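Local coordinates for protein beta-N-acetylhexosaminidase (Beutenbergia cavernae, PDB 5BU9) that probably hydrolyses terminal non-reducing N-acetyl-D-hexosamine residues from N-acetyl-beta-D-hexosaminides, as a member of glycosyl hydrolase family 3, at residues Glu194-Asp197 / Gly201-Asp204. Sequence-based numbering, arbitrary orientation.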
loop_
_atom_site.group_PDB
_atom_site.type_symbol
_atom_site.label_atom_id
_atom_site.label_comp_id
_atom_site.label_asym_id
_atom_site.label_seq_id
_atom_site.Cartn_x
_atom_site.Cartn_y
_atom_site.Cartn_z
ATOM N N GLU A 194 -1.231 6.688 19.076
ATOM C CA GLU A 194 -0.748 5.316 19.253
ATOM C C GLU A 194 -0.437 4.680 17.933
ATOM O O GLU A 194 -0.832 5.195 16.896
ATOM C CB GLU A 194 -1.769 4.458 19.992
ATOM C CG GLU A 194 -1.792 4.743 21.509
ATOM C CD GLU A 194 -2.887 5.713 21.835
ATOM O OE1 GLU A 194 -2.686 6.549 22.754
ATOM O OE2 GLU A 194 -3.938 5.641 21.138
ATOM N N ASN A 195 0.269 3.556 17.971
ATOM C CA ASN A 195 0.694 2.869 16.753
ATOM C C ASN A 195 -0.186 1.635 16.443
ATOM O O ASN A 195 -0.221 0.680 17.226
ATOM C CB ASN A 195 2.164 2.427 16.875
ATOM C CG ASN A 195 2.820 2.218 15.528
ATOM O OD1 ASN A 195 2.178 1.823 14.549
ATOM N ND2 ASN A 195 4.111 2.492 15.468
ATOM N N THR A 196 -0.816 1.612 15.273
ATOM C CA THR A 196 -1.686 0.493 14.919
ATOM C C THR A 196 -0.938 -0.839 14.746
ATOM O O THR A 196 -1.557 -1.884 14.840
ATOM C CB THR A 196 -2.487 0.771 13.643
ATOM O OG1 THR A 196 -1.594 1.111 12.579
ATOM C CG2 THR A 196 -3.550 1.905 13.880
ATOM N N ASP A 197 0.378 -0.795 14.517
ATOM C CA ASP A 197 1.209 -2.006 14.459
ATOM C C ASP A 197 1.174 -2.796 15.747
ATOM O O ASP A 197 1.097 -4.027 15.726
ATOM C CB ASP A 197 2.703 -1.680 14.146
ATOM C CG ASP A 197 2.951 -1.257 12.679
ATOM O OD1 ASP A 197 2.026 -1.410 11.844
ATOM O OD2 ASP A 197 4.096 -0.795 12.356
ATOM N N GLY A 201 -7.472 -0.741 19.196
ATOM C CA GLY A 201 -8.364 0.307 19.668
ATOM C C GLY A 201 -7.786 1.692 19.416
ATOM O O GLY A 201 -8.075 2.637 20.152
ATOM N N VAL A 202 -6.936 1.816 18.399
ATOM C CA VAL A 202 -6.387 3.120 18.050
ATOM C C VAL A 202 -7.442 3.980 17.406
ATOM O O VAL A 202 -8.021 3.633 16.370
ATOM C CB VAL A 202 -5.198 3.021 17.127
ATOM C CG1 VAL A 202 -4.782 4.435 16.743
ATOM C CG2 VAL A 202 -4.067 2.305 17.799
ATOM N N VAL A 203 -7.709 5.098 18.056
ATOM C CA VAL A 203 -8.761 6.017 17.644
ATOM C C VAL A 203 -8.118 7.367 17.385
ATOM O O VAL A 203 -7.403 7.891 18.249
ATOM C CB VAL A 203 -9.879 6.167 18.706
ATOM C CG1 VAL A 203 -10.842 7.342 18.292
ATOM C CG2 VAL A 203 -10.639 4.886 18.851
ATOM N N ASP A 204 -8.349 7.906 16.191
ATOM C CA ASP A 204 -8.032 9.298 15.864
ATOM C C ASP A 204 -9.299 10.098 16.185
ATOM O O ASP A 204 -10.362 9.838 15.608
ATOM C CB ASP A 204 -7.629 9.426 14.385
ATOM C CG ASP A 204 -7.524 10.876 13.901
ATOM O OD1 ASP A 204 -8.393 11.706 14.224
ATOM O OD2 ASP A 204 -6.576 11.189 13.143
HETATM O O HOH W 1 -4.659 7.681 18.595
HETATM O O HOH W 2 -6.426 5.578 20.670
#
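E194 and T196 close on V202 from the other arm of one loop, the excursion that follows strand 180-186 of the TIM-barrel-like family 3 domain. The loop returns through the short strand 203-204, which pairs in parallel with strand 234-235. No direct hydrogen bond joins the two arms; a small apolar contact and two waters do. E194 lays its CB against CG2 of V202 at 3.8 Å. Its chain then bends at chi2 (97°), and the carboxylate reaches the waters. One water accepts from V203 N at 3.0 Å and can donate to E194 OE2. The other lies 2.8 Å from V203 O and makes a weak bond to E194 OE2. Each water may not serve all its acceptors at once. The CB of N195 points away from 201-204. Its OD1 accepts from D197 N at 3.2 Å, an Asx turn. The N-H comes from above the amide carbonyl plane, 41° out of it. The T196 methyl meets V202, and the T196 and V202 side chains cross at about a right angle. Both residues are buried, and the backbone of T196 and the N of V202 each hydrogen-bond to Q275. An alanine at V202 would remove both methyls and would probably leave a gap beside E194 CB and the T196 methyl. V202 CB is 3.8 Å from T196 CG2. With V202 CG1 anti to the backbone N (chi1 175°), that methyl lies 4.0 Å from T196 CG2.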